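Local coordinates for protein putative fumarylpyruvate hydrolase (Burkholderia cenocepacia, PDB 4MAQ) that is a putative hydrolase of the fumarylacetoacetate hydrolase (FAH) family, a dimer of identical subunits with a mixed beta-sheet fold, whose precise function is not established, at residues B[35-40]-B[197-202]; B[60-65]-B[138-143]; B[88-93]-B[204-209]; B[114-119]-B[147-152]; B[162-167]-B[225-230]. One frame throughout, in Å; residues are numbered along the deposited sequence. Where two conformers were deposited one is given.

Contact 1: residues B[35-40]-B[197-202]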
# COMPACT_ATOMS: atom_id res chain seq x y z
N ARG B 35 -7.10 -2.61 3.27
CA ARG B 35 -5.98 -1.65 3.33
C ARG B 35 -5.64 -1.32 4.77
O ARG B 35 -6.42 -1.63 5.68
CB ARG B 35 -6.31 -0.37 2.55
CG ARG B 35 -6.34 -0.52 1.05
CD ARG B 35 -6.61 0.82 0.37
NE ARG B 35 -7.03 0.63 -1.02
CZ ARG B 35 -7.60 1.56 -1.76
NH1 ARG B 35 -7.71 2.83 -1.31
NH2 ARG B 35 -8.10 1.21 -2.96
N VAL B 36 -4.46 -0.71 4.97
CA VAL B 36 -4.00 -0.33 6.31
C VAL B 36 -3.64 1.15 6.30
O VAL B 36 -2.73 1.55 5.56
CB VAL B 36 -2.78 -1.17 6.74
CG1 VAL B 36 -2.32 -0.76 8.15
CG2 VAL B 36 -3.10 -2.65 6.69
N PHE B 37 -4.34 1.95 7.10
CA PHE B 37 -4.10 3.39 7.18
C PHE B 37 -3.49 3.71 8.54
O PHE B 37 -3.93 3.16 9.56
CB PHE B 37 -5.41 4.15 7.04
CG PHE B 37 -6.18 3.79 5.80
CD1 PHE B 37 -5.85 4.36 4.58
CD2 PHE B 37 -7.23 2.87 5.83
CE1 PHE B 37 -6.54 4.05 3.42
CE2 PHE B 37 -7.93 2.56 4.67
CZ PHE B 37 -7.58 3.16 3.47
N CYS B 38 -2.53 4.64 8.54
CA CYS B 38 -1.80 4.97 9.78
C CYS B 38 -1.75 6.47 9.93
O CYS B 38 -1.29 7.20 9.05
CB CYS B 38 -0.37 4.44 9.69
SG CYS B 38 -0.24 2.69 9.29
N VAL B 39 -2.25 6.97 11.05
CA VAL B 39 -2.24 8.39 11.27
C VAL B 39 -0.83 8.84 11.72
O VAL B 39 -0.12 8.11 12.44
CB VAL B 39 -3.35 8.79 12.25
CG1 VAL B 39 -3.00 8.39 13.67
CG2 VAL B 39 -3.70 10.27 12.14
N GLY B 40 -0.44 9.97 11.17
CA GLY B 40 0.69 10.67 11.67
C GLY B 40 0.29 11.19 13.03
O GLY B 40 -0.74 10.85 13.62
N VAL B 197 -10.57 8.22 0.46
CA VAL B 197 -10.86 7.00 -0.29
C VAL B 197 -12.18 6.46 0.25
O VAL B 197 -12.63 6.89 1.30
CB VAL B 197 -9.77 5.90 -0.09
CG1 VAL B 197 -8.41 6.33 -0.66
CG2 VAL B 197 -9.64 5.50 1.37
N GLU B 198 -12.76 5.48 -0.42
CA GLU B 198 -13.87 4.76 0.18
C GLU B 198 -13.30 3.80 1.22
O GLU B 198 -12.47 2.95 0.91
CB GLU B 198 -14.68 3.99 -0.86
CG GLU B 198 -15.92 3.39 -0.23
CD GLU B 198 -16.65 2.43 -1.14
OE1 GLU B 198 -16.10 2.06 -2.20
OE2 GLU B 198 -17.78 2.06 -0.79
N LEU B 199 -13.73 3.94 2.46
CA LEU B 199 -13.38 2.99 3.50
C LEU B 199 -14.12 1.69 3.23
O LEU B 199 -15.26 1.71 2.75
CB LEU B 199 -13.79 3.57 4.84
CG LEU B 199 -13.17 3.02 6.10
CD1 LEU B 199 -11.67 3.34 6.13
CD2 LEU B 199 -13.90 3.55 7.32
N LYS B 200 -13.47 0.57 3.52
CA LYS B 200 -14.06 -0.74 3.23
C LYS B 200 -14.00 -1.66 4.44
O LYS B 200 -13.05 -1.58 5.22
CB LYS B 200 -13.34 -1.42 2.06
CG LYS B 200 -13.44 -0.69 0.73
CD LYS B 200 -14.83 -0.77 0.13
CE LYS B 200 -14.72 -0.77 -1.39
NZ LYS B 200 -16.07 -0.94 -2.00
N ALA B 201 -14.98 -2.55 4.55
CA ALA B 201 -14.89 -3.67 5.47
C ALA B 201 -13.55 -4.37 5.20
O ALA B 201 -13.21 -4.64 4.06
CB ALA B 201 -16.04 -4.63 5.24
N GLY B 202 -12.80 -4.61 6.26
CA GLY B 202 -11.48 -5.19 6.13
C GLY B 202 -10.35 -4.20 6.36
O GLY B 202 -9.22 -4.61 6.56
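Phe-37 sends the far end of its ring into a notch made by Val-197 and Leu-199. Its CZ lies 3.8 Å from Val-197 CG2, while CE2 stands 4.1 Å from Leu-199 CD1; both methyls reach the ring at a slant. A flat, wholly apolar group suits a place where two branched aliphatic side chains close in from the loop. Arg-35 adds a different touch: Val-197 CG1 sits at the edge of its guanidinium, in plane, 3.6 Å from NH1. The arginine gets there because its chain runs extended from CG to NE (chi2 -177°), carrying the charged group past the valine. Its polar atoms go further, to Asp-67 and Asp-143 of the second subunit, so the aliphatic neighbour merely flanks a salt-bridged group at the dimer interface. Around this shell, Val-193 of helix 186-196 packs on both Phe-37 and Leu-199, and Asp-203 ties the two backbones together by accepting from Arg-35 N and Lys-200 N. Gly-202 suits its place: at a phi of 106° a CB would jam against Ala-201 O. Strand 36-39 runs parallel to 204-206, and the contact joins this part of the FAH-family mixed sheet to the loop between helix and strand.

Contact 2: residues B[60-65]-B[138-143]. With EDO (1,2-ethanediol), chain C.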
# COMPACT_ATOMS: atom_id res chain seq x y z
N PHE B 60 -2.55 13.73 9.11
CA PHE B 60 -2.06 13.18 7.83
C PHE B 60 -1.87 11.68 8.01
O PHE B 60 -1.90 11.17 9.14
CB PHE B 60 -0.79 13.88 7.35
CG PHE B 60 0.44 13.58 8.17
CD1 PHE B 60 0.77 14.36 9.29
CD2 PHE B 60 1.31 12.56 7.79
CE1 PHE B 60 1.93 14.08 10.03
CE2 PHE B 60 2.48 12.29 8.53
CZ PHE B 60 2.79 13.05 9.66
N PHE B 61 -1.71 10.98 6.89
CA PHE B 61 -1.73 9.52 6.88
C PHE B 61 -0.66 8.92 6.00
O PHE B 61 -0.34 9.45 4.94
CB PHE B 61 -3.08 9.04 6.35
CG PHE B 61 -4.23 9.41 7.24
CD1 PHE B 61 -4.92 10.61 7.07
CD2 PHE B 61 -4.65 8.53 8.24
CE1 PHE B 61 -5.97 10.95 7.91
CE2 PHE B 61 -5.71 8.86 9.06
CZ PHE B 61 -6.37 10.06 8.90
N PHE B 62 -0.13 7.78 6.43
CA PHE B 62 0.57 6.91 5.51
C PHE B 62 -0.14 5.56 5.57
O PHE B 62 -1.14 5.42 6.26
CB PHE B 62 2.06 6.84 5.86
CG PHE B 62 2.34 6.40 7.26
CD1 PHE B 62 2.37 7.33 8.30
CD2 PHE B 62 2.58 5.04 7.55
CE1 PHE B 62 2.61 6.90 9.61
CE2 PHE B 62 2.83 4.63 8.84
CZ PHE B 62 2.86 5.55 9.85
N THR B 63 0.34 4.59 4.80
CA THR B 63 -0.29 3.26 4.75
C THR B 63 0.78 2.19 4.89
O THR B 63 1.95 2.47 4.83
CB THR B 63 -1.09 3.08 3.44
OG1 THR B 63 -0.19 3.20 2.34
CG2 THR B 63 -2.18 4.16 3.29
N LYS B 64 0.33 0.95 5.10
CA LYS B 64 1.17 -0.22 4.99
C LYS B 64 0.43 -1.21 4.08
O LYS B 64 -0.81 -1.18 4.04
CB LYS B 64 1.40 -0.89 6.35
CG LYS B 64 2.19 -0.01 7.33
CD LYS B 64 2.34 -0.73 8.69
CE LYS B 64 2.97 0.19 9.75
NZ LYS B 64 4.46 0.28 9.64
N PRO B 65 1.16 -2.11 3.40
CA PRO B 65 0.45 -3.11 2.61
C PRO B 65 -0.27 -4.10 3.54
O PRO B 65 0.17 -4.34 4.67
CB PRO B 65 1.56 -3.78 1.80
CG PRO B 65 2.80 -3.58 2.63
CD PRO B 65 2.62 -2.24 3.29
N TRP B 138 9.40 2.87 1.74
CA TRP B 138 10.49 2.05 2.23
C TRP B 138 10.60 2.12 3.77
O TRP B 138 10.92 1.12 4.41
CB TRP B 138 11.80 2.44 1.56
CG TRP B 138 12.16 1.71 0.28
CD1 TRP B 138 13.42 1.62 -0.23
CD2 TRP B 138 11.31 0.97 -0.63
NE1 TRP B 138 13.42 0.89 -1.38
CE2 TRP B 138 12.14 0.47 -1.66
CE3 TRP B 138 9.94 0.67 -0.68
CZ2 TRP B 138 11.65 -0.30 -2.72
CZ3 TRP B 138 9.46 -0.12 -1.74
CH2 TRP B 138 10.31 -0.58 -2.73
N ALA B 139 10.37 3.31 4.33
CA ALA B 139 10.48 3.51 5.77
C ALA B 139 9.35 2.82 6.55
O ALA B 139 9.57 2.37 7.68
CB ALA B 139 10.54 4.98 6.10
N LYS B 140 8.15 2.76 5.96
CA LYS B 140 6.96 2.44 6.73
C LYS B 140 6.22 1.19 6.28
O LYS B 140 5.42 0.65 7.07
CB LYS B 140 5.97 3.60 6.64
CG LYS B 140 6.31 4.79 7.56
CD LYS B 140 6.25 4.44 9.06
CE LYS B 140 6.23 5.72 9.90
NZ LYS B 140 6.19 5.38 11.34
N GLY B 141 6.44 0.75 5.03
CA GLY B 141 5.60 -0.30 4.42
C GLY B 141 6.32 -1.56 4.06
O GLY B 141 5.93 -2.29 3.13
N PHE B 142 7.37 -1.85 4.81
CA PHE B 142 8.26 -2.98 4.56
C PHE B 142 7.70 -4.30 5.14
O PHE B 142 6.60 -4.32 5.73
CB PHE B 142 9.68 -2.65 5.08
CG PHE B 142 9.71 -2.35 6.55
CD1 PHE B 142 9.47 -1.05 7.03
CD2 PHE B 142 9.92 -3.38 7.46
CE1 PHE B 142 9.48 -0.80 8.39
CE2 PHE B 142 9.91 -3.13 8.83
CZ PHE B 142 9.69 -1.84 9.30
N ASP B 143 8.43 -5.40 4.98
CA ASP B 143 7.90 -6.69 5.45
C ASP B 143 7.75 -6.72 6.96
O ASP B 143 8.65 -6.27 7.68
CB ASP B 143 8.80 -7.84 5.02
CG ASP B 143 8.85 -8.01 3.52
OD1 ASP B 143 7.91 -7.56 2.82
OD2 ASP B 143 9.83 -8.62 3.03
C1 EDO C . 0.17 0.26 0.96
O1 EDO C . 1.30 0.73 1.71
C2 EDO C . 0.41 0.23 -0.54
O2 EDO C . 0.53 1.55 -1.09
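Lys-140 lays its whole aliphatic chain across one face of the Phe-62 ring, the two side chains crossing at about a right angle. CB approaches Phe-62 CD2 at 3.8 Å. CG then makes a CH-pi contact, 4.0 Å from the ring centroid and 26° off its normal, displaced toward the rim. A bend at chi2 (-64°) turns the chain so that CD comes to 3.4 Å from Phe-62 CE2, and CE to 3.4 Å from Phe-62 CZ. NZ passes beyond the ring to a salt bridge with Asp-119 and to Thr-121. Lysine suits the place because its methylenes can cover an aromatic face while its amine reaches polar partners beyond.

Two residues further along the strand, Lys-64 NZ gives a hydrogen bond of 2.8 Å to Lys-140 O, in the carbonyl plane, the chain bending only at its last torsion. Gly-141, the first residue to leave the helical backbone, sets its O 3.3 Å from Pro-65 CD. On the other side of the strand, 1,2-ethanediol, probably from the crystallisation liquor, donates from O1 to Thr-63 OG1 (3.0 Å) and also bonds Thr-63 of the second subunit.

Lys-64 NZ also bonds Ser-145 O. Asp-119 of strand 111-122 takes Lys-64 on OD1 and Lys-140 on OD2, so one carboxylate probably balances both amines and ties the end of helix 137-140 and strand 61-64 to its own strand.

Contact 3: residues B[88-93]-B[204-209]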
# COMPACT_ATOMS: atom_id res chain seq x y z
N GLU B 88 6.44 2.03 17.56
CA GLU B 88 5.36 2.92 18.00
C GLU B 88 4.14 2.07 18.33
O GLU B 88 3.49 1.52 17.43
CB GLU B 88 4.99 3.94 16.92
CG GLU B 88 6.06 4.97 16.66
CD GLU B 88 5.79 5.73 15.39
OE1 GLU B 88 4.68 6.26 15.26
OE2 GLU B 88 6.68 5.77 14.52
N ILE B 89 3.81 1.98 19.62
CA ILE B 89 2.61 1.23 20.06
C ILE B 89 1.33 2.00 19.66
O ILE B 89 1.25 3.22 19.86
CB ILE B 89 2.63 1.03 21.61
CG1 ILE B 89 1.48 0.14 22.09
CG2 ILE B 89 2.64 2.34 22.39
CD1 ILE B 89 1.72 -1.29 21.75
N GLU B 90 0.32 1.29 19.14
CA GLU B 90 -0.92 1.95 18.66
C GLU B 90 -2.14 1.09 18.88
O GLU B 90 -2.07 -0.12 18.73
CB GLU B 90 -0.80 2.31 17.18
CG GLU B 90 0.50 3.03 16.90
CD GLU B 90 0.54 3.90 15.68
OE1 GLU B 90 -0.50 4.19 15.05
OE2 GLU B 90 1.67 4.34 15.40
N LEU B 91 -3.28 1.74 19.16
CA LEU B 91 -4.59 1.10 19.05
C LEU B 91 -4.94 0.92 17.57
O LEU B 91 -4.87 1.86 16.79
CB LEU B 91 -5.68 1.92 19.76
CG LEU B 91 -7.09 1.33 19.66
CD1 LEU B 91 -7.22 0.12 20.55
CD2 LEU B 91 -8.11 2.39 20.04
N VAL B 92 -5.30 -0.31 17.20
CA VAL B 92 -5.68 -0.62 15.82
C VAL B 92 -7.20 -0.82 15.74
O VAL B 92 -7.80 -1.54 16.55
CB VAL B 92 -4.97 -1.88 15.32
CG1 VAL B 92 -5.47 -2.30 13.94
CG2 VAL B 92 -3.46 -1.64 15.26
N VAL B 93 -7.85 -0.08 14.84
CA VAL B 93 -9.29 -0.17 14.62
C VAL B 93 -9.59 -0.96 13.36
O VAL B 93 -9.00 -0.69 12.31
CB VAL B 93 -9.88 1.26 14.48
CG1 VAL B 93 -11.38 1.17 14.38
CG2 VAL B 93 -9.48 2.12 15.69
N LEU B 204 -7.86 -1.65 8.27
CA LEU B 204 -7.30 -1.43 9.60
C LEU B 204 -6.80 0.00 9.67
O LEU B 204 -6.23 0.50 8.71
CB LEU B 204 -6.13 -2.39 9.90
CG LEU B 204 -6.46 -3.88 9.92
CD1 LEU B 204 -5.16 -4.66 10.19
CD2 LEU B 204 -7.52 -4.22 10.95
N ILE B 205 -7.00 0.65 10.83
CA ILE B 205 -6.47 1.98 11.05
C ILE B 205 -5.63 1.99 12.32
O ILE B 205 -6.11 1.63 13.41
CB ILE B 205 -7.59 3.03 11.18
CG1 ILE B 205 -8.54 3.00 9.96
CG2 ILE B 205 -6.99 4.42 11.38
CD1 ILE B 205 -9.78 3.88 10.16
N PHE B 206 -4.36 2.35 12.16
CA PHE B 206 -3.46 2.55 13.28
C PHE B 206 -3.64 4.02 13.69
O PHE B 206 -3.46 4.92 12.88
CB PHE B 206 -2.02 2.35 12.83
CG PHE B 206 -1.56 0.92 12.75
CD1 PHE B 206 -2.16 0.02 11.87
CD2 PHE B 206 -0.49 0.49 13.52
CE1 PHE B 206 -1.71 -1.29 11.77
CE2 PHE B 206 -0.04 -0.82 13.42
CZ PHE B 206 -0.64 -1.71 12.54
N THR B 207 -4.02 4.23 14.95
CA THR B 207 -4.58 5.52 15.40
C THR B 207 -3.59 6.46 16.10
O THR B 207 -4.00 7.48 16.66
CB THR B 207 -5.82 5.31 16.32
OG1 THR B 207 -5.48 4.51 17.46
CG2 THR B 207 -6.93 4.63 15.56
N GLY B 208 -2.30 6.12 16.06
CA GLY B 208 -1.27 7.00 16.60
C GLY B 208 -0.62 6.42 17.83
O GLY B 208 -1.01 5.36 18.32
N THR B 209 0.39 7.12 18.33
CA THR B 209 1.23 6.57 19.38
C THR B 209 1.56 7.63 20.42
O THR B 209 1.74 8.79 20.07
CB THR B 209 2.53 6.00 18.75
OG1 THR B 209 3.19 5.12 19.67
CG2 THR B 209 3.51 7.10 18.34
O HOH W 1 -3.44 4.69 19.38
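Leu-91 O is gripped twice by one residue. Thr-207 N donates to it over 3.1 Å, nearly along the C=O axis, while Thr-207 OG1 comes in at 2.8 Å, tilted from the carbonyl plane. With a chi1 of 58°, the hydroxyl stands between the threonine's own N and carbonyl carbon, near enough its amide for both to reach one oxygen. A water fixes this hydroxyl further: it donates to Thr-207 OG1 and Gly-208 O and accepts from Leu-91 N, bridging the two chains where they diverge.

Before that parting, strands 85-95 and 204-206 form a short antiparallel ladder of two pairs in the FAH-family mixed sheet. Val-93 and Ile-205 are its hydrogen-bonded pair, exchanging two bonds, with Val-93 N to Ile-205 O at 2.8 Å. In the non-hydrogen-bonded pair, Val-92 lies alongside Phe-206 and puts CG2 over the centre of the ring, 3.7 Å from the centroid and 3° off the normal, one methyl of a beta-branched residue fitting closely on a flat ring face. On the sheet face of Val-93 and Ile-205, Val-93 CG2 meets Thr-207 CG2 at 3.6 Å, and helix 186-196 covers this apolar patch.

Beyond the ladder, side chains take over the bonding. Glu-90 OE1 receives Gly-208 N at 2.8 Å from well above the carboxylate plane, and the same oxygen lies at the edge of the Phe-206 ring. Glycine suits position 208 because, at a phi of 112°, a CB would jam against Thr-207 O. Thr-209 OG1 donates to Ile-89 O over 2.7 Å and is bonded in turn by Gln-175.

Contact 4: residues B[114-119]-B[147-152]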
# COMPACT_ATOMS: atom_id res chain seq x y z
N TYR B 114 -11.30 -4.20 17.51
CA TYR B 114 -10.07 -3.53 17.90
C TYR B 114 -8.95 -4.52 18.14
O TYR B 114 -9.18 -5.65 18.58
CB TYR B 114 -10.28 -2.75 19.20
CG TYR B 114 -11.24 -1.62 19.02
CD1 TYR B 114 -12.61 -1.82 19.22
CD2 TYR B 114 -10.81 -0.35 18.63
CE1 TYR B 114 -13.53 -0.81 19.03
CE2 TYR B 114 -11.72 0.69 18.42
CZ TYR B 114 -13.07 0.46 18.62
OH TYR B 114 -13.93 1.53 18.42
N GLY B 115 -7.72 -4.06 17.94
CA GLY B 115 -6.55 -4.79 18.38
C GLY B 115 -5.46 -3.82 18.80
O GLY B 115 -5.69 -2.59 18.87
N VAL B 116 -4.28 -4.36 19.06
CA VAL B 116 -3.13 -3.55 19.47
C VAL B 116 -2.02 -3.85 18.46
O VAL B 116 -1.82 -5.01 18.09
CB VAL B 116 -2.67 -3.90 20.91
CG1 VAL B 116 -1.40 -3.15 21.28
CG2 VAL B 116 -3.81 -3.61 21.87
N GLY B 117 -1.35 -2.81 18.00
CA GLY B 117 -0.34 -2.97 16.97
C GLY B 117 0.93 -2.23 17.29
O GLY B 117 0.96 -1.36 18.19
N VAL B 118 1.98 -2.55 16.55
CA VAL B 118 3.21 -1.75 16.59
C VAL B 118 3.48 -1.29 15.17
O VAL B 118 3.63 -2.10 14.25
CB VAL B 118 4.41 -2.56 17.14
CG1 VAL B 118 5.62 -1.64 17.28
CG2 VAL B 118 4.05 -3.21 18.47
N ASP B 119 3.51 0.03 14.97
CA ASP B 119 3.99 0.60 13.72
C ASP B 119 5.52 0.54 13.80
O ASP B 119 6.14 1.23 14.61
CB ASP B 119 3.46 2.04 13.61
CG ASP B 119 4.07 2.83 12.45
OD1 ASP B 119 4.65 2.22 11.54
OD2 ASP B 119 3.96 4.07 12.46
N PRO B 147 3.12 -5.56 13.09
CA PRO B 147 2.61 -6.62 13.96
C PRO B 147 1.33 -6.17 14.69
O PRO B 147 1.27 -5.05 15.20
CB PRO B 147 3.75 -6.87 14.98
CG PRO B 147 4.90 -6.06 14.54
CD PRO B 147 4.49 -5.12 13.46
N VAL B 148 0.32 -7.04 14.73
CA VAL B 148 -0.97 -6.75 15.37
C VAL B 148 -1.37 -7.98 16.20
O VAL B 148 -1.16 -9.13 15.77
CB VAL B 148 -2.07 -6.39 14.33
CG1 VAL B 148 -3.42 -6.08 14.98
CG2 VAL B 148 -1.66 -5.20 13.45
N THR B 149 -2.02 -7.74 17.34
CA THR B 149 -2.59 -8.82 18.14
C THR B 149 -3.81 -9.42 17.48
O THR B 149 -4.39 -8.84 16.54
CB THR B 149 -3.01 -8.32 19.53
OG1 THR B 149 -4.05 -7.34 19.40
CG2 THR B 149 -1.80 -7.76 20.29
N ALA B 150 -4.27 -10.56 18.00
CA ALA B 150 -5.60 -10.99 17.69
C ALA B 150 -6.60 -9.84 17.98
O ALA B 150 -6.42 -9.03 18.92
CB ALA B 150 -5.93 -12.23 18.51
N LEU B 151 -7.61 -9.76 17.12
CA LEU B 151 -8.65 -8.75 17.27
C LEU B 151 -9.79 -9.22 18.14
O LEU B 151 -10.12 -10.42 18.17
CB LEU B 151 -9.21 -8.38 15.89
CG LEU B 151 -8.19 -7.96 14.83
CD1 LEU B 151 -8.94 -7.60 13.56
CD2 LEU B 151 -7.27 -6.82 15.24
N ARG B 152 -10.40 -8.26 18.84
CA ARG B 152 -11.65 -8.51 19.57
C ARG B 152 -12.79 -7.72 18.94
O ARG B 152 -12.62 -6.56 18.57
CB ARG B 152 -11.51 -8.13 21.03
CG ARG B 152 -10.48 -8.96 21.78
CD ARG B 152 -10.47 -8.58 23.24
NE ARG B 152 -11.59 -9.23 23.87
CZ ARG B 152 -12.06 -8.93 25.07
NH1 ARG B 152 -13.11 -9.61 25.57
NH2 ARG B 152 -11.48 -7.96 25.79
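An antiparallel pairing interrupted by a shift of one residue in register joins strand 111-122 to strand 146-153, and Tyr-114 with Arg-152 forms its regular end. These two are a hydrogen-bonded pair, Tyr-114 N to Arg-152 O and Arg-152 N to Tyr-114 O both measuring 2.9 Å. At the other end, Val-118 N donates to Pro-147 O over 2.9 Å. Proline has no N-H to give, and here its ring instead lies beside the strand, with Pro-147 CD 3.2 Å from Val-118 O.

Thr-149 repairs the break between the two ends. Its N bonds Val-116 O at 2.8 Å, and its hydroxyl takes the part of a backbone acceptor, receiving Val-116 N on OG1 at 3.0 Å. The chi1 of 63° is what turns OG1 toward strand 111-122 to meet that amide. The hydroxyl spends its own proton on Ala-150 O, 3.0 Å from OG1, reaching it from 41° above the carbonyl plane. Donor and acceptor in one small side chain make threonine apt for this place.

Glycines allow the close approach: Leu-151 CD2 packs 3.8 Å from Gly-115 CA, and Gly-117 lies directly opposite Val-148. Val-116 and Thr-149 both also meet Ala-230 of the other sheet. The whole is an antiparallel strand pair of the mixed sheet of an FAH-family domain, its one-residue slip bridged by the Thr-149 hydroxyl.

Contact 5: residues B[162-167]-B[225-230]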
# COMPACT_ATOMS: atom_id res chain seq x y z
N ALA B 162 -10.53 5.62 26.58
CA ALA B 162 -9.64 5.97 27.68
C ALA B 162 -8.93 4.69 28.10
O ALA B 162 -9.42 3.57 27.87
CB ALA B 162 -10.42 6.60 28.86
N GLY B 163 -7.77 4.86 28.71
CA GLY B 163 -7.06 3.74 29.29
C GLY B 163 -5.61 3.64 28.83
O GLY B 163 -5.21 4.25 27.81
N ARG B 164 -4.83 2.86 29.58
CA ARG B 164 -3.40 2.74 29.36
C ARG B 164 -3.06 2.07 28.03
O ARG B 164 -3.63 1.03 27.66
CB ARG B 164 -2.76 1.96 30.51
CG ARG B 164 -1.23 1.88 30.45
CD ARG B 164 -0.66 1.00 31.57
NE ARG B 164 -1.37 -0.27 31.68
CZ ARG B 164 -0.79 -1.44 31.94
NH1 ARG B 164 0.53 -1.52 32.09
NH2 ARG B 164 -1.53 -2.54 32.03
N ILE B 165 -2.11 2.69 27.31
CA ILE B 165 -1.51 2.13 26.08
C ILE B 165 -0.01 2.18 26.34
O ILE B 165 0.54 3.23 26.73
CB ILE B 165 -1.94 2.91 24.81
CG1 ILE B 165 -1.12 2.45 23.60
CG2 ILE B 165 -1.87 4.44 24.99
CD1 ILE B 165 -1.70 2.83 22.24
N TRP B 166 0.67 1.04 26.18
CA TRP B 166 2.04 0.96 26.68
C TRP B 166 2.86 -0.03 25.86
O TRP B 166 2.33 -0.93 25.19
CB TRP B 166 2.03 0.55 28.18
CG TRP B 166 1.48 -0.84 28.38
CD1 TRP B 166 0.15 -1.20 28.46
CD2 TRP B 166 2.23 -2.05 28.47
NE1 TRP B 166 0.05 -2.57 28.60
CE2 TRP B 166 1.31 -3.11 28.61
CE3 TRP B 166 3.61 -2.34 28.46
CZ2 TRP B 166 1.71 -4.45 28.73
CZ3 TRP B 166 4.02 -3.69 28.57
CH2 TRP B 166 3.07 -4.72 28.70
N LEU B 167 4.18 0.14 25.94
CA LEU B 167 5.09 -0.78 25.30
C LEU B 167 6.38 -0.82 26.14
O LEU B 167 6.84 0.21 26.62
CB LEU B 167 5.39 -0.34 23.85
CG LEU B 167 6.42 -1.15 23.05
CD1 LEU B 167 6.12 -1.03 21.56
CD2 LEU B 167 7.87 -0.73 23.32
N GLY B 225 0.49 -3.29 25.20
CA GLY B 225 -0.93 -3.52 25.30
C GLY B 225 -1.75 -2.27 25.36
O GLY B 225 -1.22 -1.15 25.44
N VAL B 226 -3.06 -2.47 25.27
CA VAL B 226 -4.03 -1.42 25.57
C VAL B 226 -4.99 -2.07 26.54
O VAL B 226 -5.51 -3.16 26.25
CB VAL B 226 -4.78 -0.91 24.32
CG1 VAL B 226 -5.89 0.06 24.76
CG2 VAL B 226 -3.80 -0.25 23.37
N ASP B 227 -5.18 -1.45 27.70
CA ASP B 227 -5.98 -2.08 28.75
C ASP B 227 -7.37 -2.46 28.22
O ASP B 227 -8.09 -1.63 27.64
CB ASP B 227 -6.06 -1.20 29.99
CG ASP B 227 -4.79 -1.22 30.83
OD1 ASP B 227 -3.80 -1.91 30.50
OD2 ASP B 227 -4.77 -0.55 31.87
N GLY B 228 -7.76 -3.71 28.45
CA GLY B 228 -9.05 -4.24 28.03
C GLY B 228 -9.12 -4.73 26.60
O GLY B 228 -10.11 -5.36 26.20
N ILE B 229 -8.07 -4.47 25.80
CA ILE B 229 -8.11 -4.83 24.39
C ILE B 229 -7.22 -6.05 24.13
O ILE B 229 -7.72 -7.11 23.72
CB ILE B 229 -7.74 -3.65 23.45
CG1 ILE B 229 -8.67 -2.44 23.70
CG2 ILE B 229 -7.72 -4.08 21.98
CD1 ILE B 229 -10.15 -2.71 23.51
N ALA B 230 -5.92 -5.91 24.38
CA ALA B 230 -4.98 -7.03 24.21
C ALA B 230 -3.65 -6.67 24.83
O ALA B 230 -3.34 -5.49 25.01
CB ALA B 230 -4.78 -7.33 22.73
O HOH W 2 -8.82 0.79 28.71
O HOH W 3 -6.17 1.75 31.89
O HOH W 4 -2.63 -3.72 28.72
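Antiparallel pairing of 164-167 with 225-227 sets Trp-166 against Gly-225 as a hydrogen-bonded pair, its two backbone bonds both of 3.0 Å, and Ile-165 against Val-226 as a non-hydrogen-bonded one. It continues with Asp-227 N donating to Arg-164 O at 2.9 Å. In the modelled conformer of Arg-164, a solvent-exposed and apparently mobile side chain, NH2 lies 2.8 Å from Asp-227 OD1 in a salt bridge, and NH1 rests 3.6 Å above one face of the Trp-166 indole; both contacts are therefore tentative. Two waters hold the aspartate further, one linking OD2 to Arg-164 N, the other linking OD1 to Trp-166 NE1 at the edge of the indole.

Gly-225 N lies 3.4 Å above the opposite face of the indole; a chi1 of 65° folds the ring back over the partner strand, where glycine offers no side chain to meet it. On the other sheet face Ile-165 CG1 packs 3.8 Å from Val-226 CG2, side by side. A classic beta bulge, Ile-229 and Ala-230 both facing Val-226, joins strand 221-226 to strand 230-236. The aliphatic groups look inward, Ile-165 onto Ile-89 of strand 85-95 and Val-226 onto Val-116 of strand 111-122, while strands 172-178 and 230-236 flank the pair.

Overall arrangement
Contacts 1 to 4 all reach one mixed sheet, whereas contact 5 belongs to a second, smaller sheet packed against it. Contacts 3 and 4 lie near the middle, with centres about 8 Å apart, and share the pairing of strands 85-95 and 111-122. Strand 36-39 links contact 1 to both contact 2, through strand 61-64, and contact 3, through strand 204-206. Contact 5 lies about 11 Å from contacts 3 and 4, centre to centre, but about 22 Å from contact 1, beyond the chain's centre. Along the chain, contact 1 encloses contacts 2 and 4, while contacts 1 and 3 interleave. Contacts 1 and 2 also touch the second subunit, joining the core to the dimer interface.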